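Local structure of major capsid protein (Faustovirus, 5J7O) at residues E179-R184 with E291-F296; W222-L225 with E229-V232. The protein forms the double jelly-roll trimers that probably build the capsid shell of this large double-stranded DNA virus. One frame throughout, in Å; residues are numbered along the deposited sequence.

Contact 1: E179-R184 with E291-F296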
ATOM      1  N   GLU B 179      -5.727  13.430  14.029  1.00 31.46           N
ATOM      2  CA  GLU B 179      -5.495  12.934  12.681  1.00 31.16           C
ATOM      3  C   GLU B 179      -6.069  13.911  11.665  1.00 28.29           C
ATOM      4  O   GLU B 179      -7.151  14.473  11.860  1.00 23.53           O
ATOM      5  CB  GLU B 179      -6.105  11.547  12.500  1.00 32.64           C
ATOM      6  CG  GLU B 179      -5.297  10.444  13.161  1.00 34.15           C
ATOM      7  CD  GLU B 179      -5.725   9.062  12.720  1.00 37.41           C
ATOM      8  OE1 GLU B 179      -6.925   8.875  12.432  1.00 37.40           O
ATOM      9  OE2 GLU B 179      -4.859   8.164  12.654  1.00 39.62           O
ATOM     10  N   TYR B 180      -5.316  14.123  10.591  1.00 25.96           N
ATOM     11  CA  TYR B 180      -5.662  15.081   9.548  1.00 27.81           C
ATOM     12  C   TYR B 180      -5.944  16.470  10.126  1.00 31.17           C
ATOM     13  O   TYR B 180      -7.048  17.001   9.975  1.00 32.59           O
ATOM     14  CB  TYR B 180      -6.843  14.577   8.732  1.00 25.81           C
ATOM     15  CG  TYR B 180      -6.571  13.213   8.143  1.00 26.18           C
ATOM     16  CD1 TYR B 180      -5.751  13.074   7.034  1.00 27.78           C
ATOM     17  CD2 TYR B 180      -7.108  12.064   8.710  1.00 24.87           C
ATOM     18  CE1 TYR B 180      -5.483  11.835   6.492  1.00 28.99           C
ATOM     19  CE2 TYR B 180      -6.845  10.817   8.174  1.00 27.21           C
ATOM     20  CZ  TYR B 180      -6.032  10.709   7.065  1.00 29.73           C
ATOM     21  OH  TYR B 180      -5.764   9.474   6.524  1.00 32.38           O
ATOM     22  N   PRO B 181      -4.957  17.090  10.788  1.00 29.67           N
ATOM     23  CA  PRO B 181      -5.216  18.395  11.418  1.00 29.46           C
ATOM     24  C   PRO B 181      -5.606  19.466  10.420  1.00 30.79           C
ATOM     25  O   PRO B 181      -6.430  20.331  10.737  1.00 33.69           O
ATOM     26  CB  PRO B 181      -3.885  18.724  12.113  1.00 30.59           C
ATOM     27  CG  PRO B 181      -3.086  17.450  12.099  1.00 31.15           C
ATOM     28  CD  PRO B 181      -3.547  16.687  10.906  1.00 29.82           C
ATOM     29  N   GLY B 182      -5.039  19.426   9.215  1.00 31.18           N
ATOM     30  CA  GLY B 182      -5.384  20.425   8.222  1.00 32.14           C
ATOM     31  C   GLY B 182      -6.828  20.335   7.779  1.00 32.43           C
ATOM     32  O   GLY B 182      -7.400  21.317   7.305  1.00 32.73           O
ATOM     33  N   LEU B 183      -7.443  19.162   7.937  1.00 32.10           N
ATOM     34  CA  LEU B 183      -8.841  19.023   7.554  1.00 33.18           C
ATOM     35  C   LEU B 183      -9.773  19.525   8.648  1.00 33.37           C
ATOM     36  O   LEU B 183     -10.803  20.137   8.348  1.00 32.56           O
ATOM     37  CB  LEU B 183      -9.152  17.567   7.211  1.00 32.45           C
ATOM     38  CG  LEU B 183      -8.401  16.994   6.011  1.00 32.07           C
ATOM     39  CD1 LEU B 183      -8.935  15.621   5.653  1.00 31.06           C
ATOM     40  CD2 LEU B 183      -8.490  17.937   4.820  1.00 31.57           C
ATOM     41  N   ARG B 184      -9.435  19.279   9.916  1.00 32.82           N
ATOM     42  CA  ARG B 184     -10.287  19.754  11.000  1.00 32.41           C
ATOM     43  C   ARG B 184     -10.059  21.227  11.304  1.00 35.50           C
ATOM     44  O   ARG B 184     -10.975  21.901  11.788  1.00 37.64           O
ATOM     45  CB  ARG B 184     -10.054  18.934  12.270  1.00 30.62           C
ATOM     46  CG  ARG B 184     -11.245  18.958  13.213  1.00 30.66           C
ATOM     47  CD  ARG B 184     -10.985  18.217  14.512  1.00 28.95           C
ATOM     48  NE  ARG B 184     -12.236  17.971  15.223  1.00 30.70           N
ATOM     49  CZ  ARG B 184     -12.319  17.533  16.475  1.00 30.99           C
ATOM     50  NH1 ARG B 184     -11.217  17.295  17.172  1.00 32.07           N
ATOM     51  NH2 ARG B 184     -13.507  17.339  17.032  1.00 32.93           N
ATOM     52  N   GLU B 291       7.107  19.422  16.824  1.00 42.19           N
ATOM     53  CA  GLU B 291       7.801  20.423  16.034  1.00 46.92           C
ATOM     54  C   GLU B 291       6.801  21.379  15.387  1.00 44.34           C
ATOM     55  O   GLU B 291       5.589  21.144  15.376  1.00 43.03           O
ATOM     56  CB  GLU B 291       8.665  19.755  14.966  1.00 53.61           C
ATOM     57  CG  GLU B 291       9.470  18.574  15.474  1.00 60.37           C
ATOM     58  CD  GLU B 291      10.460  18.064  14.448  1.00 67.62           C
ATOM     59  OE1 GLU B 291      11.055  16.990  14.676  1.00 72.59           O
ATOM     60  OE2 GLU B 291      10.644  18.739  13.413  1.00 68.85           O
ATOM     61  N   GLN B 292       7.329  22.475  14.847  1.00 42.60           N
ATOM     62  CA  GLN B 292       6.501  23.441  14.137  1.00 39.21           C
ATOM     63  C   GLN B 292       5.776  22.761  12.983  1.00 38.13           C
ATOM     64  O   GLN B 292       6.408  22.286  12.035  1.00 40.24           O
ATOM     65  CB  GLN B 292       7.361  24.594  13.623  1.00 38.24           C
ATOM     66  CG  GLN B 292       6.596  25.612  12.790  1.00 38.54           C
ATOM     67  CD  GLN B 292       7.509  26.624  12.125  1.00 38.77           C
ATOM     68  OE1 GLN B 292       8.014  26.393  11.025  1.00 40.34           O
ATOM     69  NE2 GLN B 292       7.724  27.754  12.788  1.00 37.08           N
ATOM     70  N   LEU B 293       4.450  22.710  13.068  1.00 35.50           N
ATOM     71  CA  LEU B 293       3.649  22.039  12.053  1.00 34.79           C
ATOM     72  C   LEU B 293       3.387  22.997  10.896  1.00 32.50           C
ATOM     73  O   LEU B 293       2.796  24.065  11.088  1.00 29.25           O
ATOM     74  CB  LEU B 293       2.339  21.538  12.654  1.00 35.41           C
ATOM     75  CG  LEU B 293       1.487  20.649  11.746  1.00 34.93           C
ATOM     76  CD1 LEU B 293       2.271  19.419  11.320  1.00 32.59           C
ATOM     77  CD2 LEU B 293       0.195  20.249  12.442  1.00 35.76           C
ATOM     78  N   ASN B 294       3.826  22.614   9.702  1.00 33.57           N
ATOM     79  CA  ASN B 294       3.629  23.404   8.493  1.00 34.33           C
ATOM     80  C   ASN B 294       2.701  22.644   7.557  1.00 36.50           C
ATOM     81  O   ASN B 294       2.995  21.507   7.172  1.00 38.57           O
ATOM     82  CB  ASN B 294       4.961  23.703   7.807  1.00 34.67           C
ATOM     83  CG  ASN B 294       5.782  24.729   8.557  1.00 37.66           C
ATOM     84  OD1 ASN B 294       5.678  25.928   8.303  1.00 38.33           O
ATOM     85  ND2 ASN B 294       6.605  24.262   9.488  1.00 40.82           N
ATOM     86  N   MET B 295       1.587  23.272   7.196  1.00 37.64           N
ATOM     87  CA  MET B 295       0.597  22.666   6.324  1.00 37.15           C
ATOM     88  C   MET B 295       0.307  23.595   5.155  1.00 36.85           C
ATOM     89  O   MET B 295       0.336  24.820   5.291  1.00 38.38           O
ATOM     90  CB  MET B 295      -0.702  22.358   7.083  1.00 39.13           C
ATOM     91  CG  MET B 295      -0.513  21.429   8.274  1.00 41.48           C
ATOM     92  SD  MET B 295      -2.029  21.122   9.204  1.00 40.81           S
ATOM     93  CE  MET B 295      -2.397  22.761   9.825  1.00 39.93           C
ATOM     94  N   PHE B 296       0.046  22.994   3.998  1.00 35.13           N
ATOM     95  CA  PHE B 296      -0.461  23.691   2.819  1.00 32.92           C
ATOM     96  C   PHE B 296      -1.814  23.060   2.512  1.00 32.53           C
ATOM     97  O   PHE B 296      -1.901  22.083   1.765  1.00 31.57           O
ATOM     98  CB  PHE B 296       0.504  23.586   1.634  1.00 31.20           C
ATOM     99  CG  PHE B 296       1.579  24.637   1.626  1.00 30.17           C
ATOM    100  CD1 PHE B 296       2.699  24.506   2.428  1.00 30.48           C
ATOM    101  CD2 PHE B 296       1.474  25.750   0.808  1.00 29.75           C
ATOM    102  CE1 PHE B 296       3.693  25.469   2.421  1.00 29.23           C
ATOM    103  CE2 PHE B 296       2.464  26.716   0.794  1.00 29.65           C
ATOM    104  CZ  PHE B 296       3.574  26.575   1.602  1.00 30.18           C
TER
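Met295 of strand 293-298 lays its sulfur against the start of the helix that begins at Pro181. SD lies 3.5 Å from Gly182 N and 3.6 Å from Gly182 CA, so the thioether rests on backbone, at a residue with no side chain to hold it off. Two torsions bring it there: CG is anti to the carbonyl carbon (chi1 -58°), and after an extended chi2 the chain bends at chi3 (-64°), SD remaining the atom nearest the glycine while CE stands a little farther off, 4.1 Å from Gly182 CA. Pro181 closes one flank of the sulfur, its CB 4.2 Å from Met295 SD. Two residues earlier on the strand, Leu293 points the same way, and one of its branches, CD2, touches Pro181 CG at 4.3 Å. No hydrogen bond crosses between the segments; the contact is apolar and small, about 120 Å² in all, and largely buried.

Asn294, between the two apolar residues, serves a different neighbourhood. Its ND2 donates a nearly straight bond (169°) to Gln292 OE1 at 3.0 Å, while its OD1 accepts from His106 and Gln108. Tyr180 occupies the N-cap position of the short helix, and its carbonyl O receives Leu183 N at 3.0 Å.

Strand 293-298 belongs to an antiparallel sheet of this double jelly-roll protein and pairs with strand 99-109 through backbone bonds of Leu293 with Leu109 and Met295 with Val107. Leu183 packs on helices 203-212 and 216-225, so the short helix is wedged between these helices and the sheet.

Contact 2: W222-L225 with E229-V232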
ATOM      1  N   TRP B 222      -0.688  14.281  -0.304  1.00 32.05           N
ATOM      2  CA  TRP B 222      -1.905  14.770   0.337  1.00 29.59           C
ATOM      3  C   TRP B 222      -1.761  14.782   1.854  1.00 28.51           C
ATOM      4  O   TRP B 222      -2.100  15.770   2.515  1.00 28.76           O
ATOM      5  CB  TRP B 222      -3.094  13.909  -0.094  1.00 27.59           C
ATOM      6  CG  TRP B 222      -4.374  14.169   0.648  1.00 26.75           C
ATOM      7  CD1 TRP B 222      -4.954  13.364   1.585  1.00 27.97           C
ATOM      8  CD2 TRP B 222      -5.241  15.300   0.501  1.00 27.22           C
ATOM      9  NE1 TRP B 222      -6.123  13.926   2.034  1.00 28.24           N
ATOM     10  CE2 TRP B 222      -6.322  15.116   1.386  1.00 28.37           C
ATOM     11  CE3 TRP B 222      -5.206  16.455  -0.287  1.00 27.10           C
ATOM     12  CZ2 TRP B 222      -7.357  16.041   1.502  1.00 29.04           C
ATOM     13  CZ3 TRP B 222      -6.235  17.371  -0.169  1.00 27.30           C
ATOM     14  CH2 TRP B 222      -7.296  17.159   0.717  1.00 27.32           C
ATOM     15  N   LYS B 223      -1.248  13.688   2.425  1.00 27.77           N
ATOM     16  CA  LYS B 223      -1.061  13.625   3.872  1.00 27.42           C
ATOM     17  C   LYS B 223      -0.084  14.690   4.353  1.00 28.89           C
ATOM     18  O   LYS B 223      -0.286  15.293   5.415  1.00 27.81           O
ATOM     19  CB  LYS B 223      -0.579  12.233   4.281  1.00 25.48           C
ATOM     20  CG  LYS B 223      -1.655  11.162   4.222  1.00 26.16           C
ATOM     21  CD  LYS B 223      -1.130   9.828   4.729  1.00 25.07           C
ATOM     22  CE  LYS B 223      -2.255   8.818   4.886  1.00 24.72           C
ATOM     23  NZ  LYS B 223      -1.753   7.494   5.350  1.00 26.50           N
ATOM     24  N   ARG B 224       0.979  14.943   3.586  1.00 31.00           N
ATOM     25  CA  ARG B 224       1.947  15.957   3.989  1.00 32.93           C
ATOM     26  C   ARG B 224       1.365  17.361   3.892  1.00 32.19           C
ATOM     27  O   ARG B 224       1.764  18.249   4.655  1.00 36.53           O
ATOM     28  CB  ARG B 224       3.215  15.846   3.141  1.00 34.32           C
ATOM     29  CG  ARG B 224       3.956  14.527   3.301  1.00 34.25           C
ATOM     30  CD  ARG B 224       5.443  14.692   3.026  1.00 34.92           C
ATOM     31  NE  ARG B 224       6.181  13.450   3.239  1.00 36.31           N
ATOM     32  CZ  ARG B 224       6.872  12.816   2.298  1.00 36.30           C
ATOM     33  NH1 ARG B 224       6.935  13.312   1.070  1.00 37.78           N
ATOM     34  NH2 ARG B 224       7.510  11.691   2.587  1.00 35.94           N
ATOM     35  N   LEU B 225       0.425  17.583   2.971  1.00 28.87           N
ATOM     36  CA  LEU B 225      -0.192  18.901   2.846  1.00 28.48           C
ATOM     37  C   LEU B 225      -1.029  19.242   4.072  1.00 29.19           C
ATOM     38  O   LEU B 225      -1.037  20.393   4.525  1.00 28.12           O
ATOM     39  CB  LEU B 225      -1.052  18.964   1.584  1.00 26.18           C
ATOM     40  CG  LEU B 225      -0.329  19.006   0.238  1.00 26.35           C
ATOM     41  CD1 LEU B 225      -1.331  18.927  -0.906  1.00 27.56           C
ATOM     42  CD2 LEU B 225       0.517  20.261   0.126  1.00 25.90           C
ATOM     43  N   GLU B 229       0.944  12.392   9.548  1.00 35.44           N
ATOM     44  CA  GLU B 229       2.225  11.703   9.496  1.00 36.85           C
ATOM     45  C   GLU B 229       2.192  10.599   8.444  1.00 36.33           C
ATOM     46  O   GLU B 229       1.142  10.026   8.140  1.00 37.03           O
ATOM     47  CB  GLU B 229       2.579  11.124  10.866  1.00 39.50           C
ATOM     48  CG  GLU B 229       1.610  10.067  11.370  1.00 42.99           C
ATOM     49  CD  GLU B 229       1.863   9.687  12.817  1.00 48.21           C
ATOM     50  OE1 GLU B 229       2.754  10.297  13.446  1.00 50.03           O
ATOM     51  OE2 GLU B 229       1.169   8.783  13.325  1.00 52.05           O
ATOM     52  N   VAL B 230       3.356  10.312   7.882  1.00 35.69           N
ATOM     53  CA  VAL B 230       3.514   9.330   6.811  1.00 35.34           C
ATOM     54  C   VAL B 230       4.288   8.144   7.370  1.00 37.13           C
ATOM     55  O   VAL B 230       5.298   8.348   8.055  1.00 37.59           O
ATOM     56  CB  VAL B 230       4.242   9.928   5.592  1.00 33.69           C
ATOM     57  CG1 VAL B 230       4.405   8.886   4.494  1.00 33.40           C
ATOM     58  CG2 VAL B 230       3.491  11.144   5.073  1.00 33.78           C
ATOM     59  N   PRO B 231       3.855   6.908   7.121  1.00 36.79           N
ATOM     60  CA  PRO B 231       4.620   5.752   7.602  1.00 36.33           C
ATOM     61  C   PRO B 231       6.014   5.723   6.998  1.00 34.94           C
ATOM     62  O   PRO B 231       6.246   6.202   5.885  1.00 36.06           O
ATOM     63  CB  PRO B 231       3.786   4.552   7.136  1.00 36.75           C
ATOM     64  CG  PRO B 231       2.413   5.096   6.916  1.00 37.81           C
ATOM     65  CD  PRO B 231       2.604   6.508   6.452  1.00 38.35           C
ATOM     66  N   VAL B 232       6.953   5.157   7.753  1.00 33.61           N
ATOM     67  CA  VAL B 232       8.332   4.993   7.309  1.00 37.20           C
ATOM     68  C   VAL B 232       8.701   3.525   7.460  1.00 38.42           C
ATOM     69  O   VAL B 232       8.618   2.969   8.562  1.00 38.50           O
ATOM     70  CB  VAL B 232       9.307   5.886   8.093  1.00 38.89           C
ATOM     71  CG1 VAL B 232      10.735   5.625   7.646  1.00 40.05           C
ATOM     72  CG2 VAL B 232       8.949   7.355   7.903  1.00 38.77           C
TER
HETATM   73  O   HOH W   1      -1.195   8.003   7.900  1.00 43.77           O
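Lys223 and Glu229 bring the two backbones to their nearest approach, with CA atoms 6.8 Å apart, where the last turn of helix 216-225 faces the chain that has just left it. Residues 222-225 are helical, whereas Glu229 and Val230 run extended, and no direct hydrogen bond joins the two segments. Together they bury 189 Å².

Val230 turns its CG2 methyl to the helix. This branch, anti to the carbonyl carbon, meets Arg224 CG at 3.8 Å and Arg224 NE at 4.0 Å, and also comes within 4.3 Å of Lys223 CB. The arginine chain is extended from CG to NE and crosses the valine at about a right angle, so the methyl touches its aliphatic part and the near end of the guanidinium, which it approaches obliquely. Lys223 takes another course: stretched out beyond CG (chi2 -176°, chi3 171°, chi4 179°), it passes the Glu229 carbonyl, with CD 4.1 Å from Glu229 O. A water bridges the remaining gap, accepting from Lys223 NZ at 2.7 Å and donating to Glu229 O at 3.1 Å.

The charged ends of Arg224 and Glu229 are engaged in other directions. Arg224 NH2 donates to the Gln562 carbonyl of the second subunit, while Glu229 OE1 is bonded to Gly282 N and Thr285 OG1, and its OE2 makes a salt bridge with Arg274 of the third subunit. The chemistry is therefore divided: methyl and methylene groups, with one water, join the helix end to the following chain, and the polar ends are held partly within the chain and partly by the two neighbouring subunits, consistent with a place for this turn in trimer cohesion.

The two contacts have centres 10 Å apart, and both segments of contact 2 fall between the two segments of contact 1 along the chain: residues 179-184 come first, then 222-225 and 229-232, and last the strand at 291-296. They also touch directly. Helix 216-225 runs beside both segments of contact 1, with Leu225 CB 3.2 Å from Phe296 O, and Leu183 CD2 4.0 Å from Trp222 CZ2. This helix thus joins the buried contact, which lies on the sheet containing strands 99-109 and 293-298, to the more exposed one leading into strand 232-240. Both contacts reach the second subunit, and contact 2 the third, so the region links one subunit's interior with the trimer interfaces.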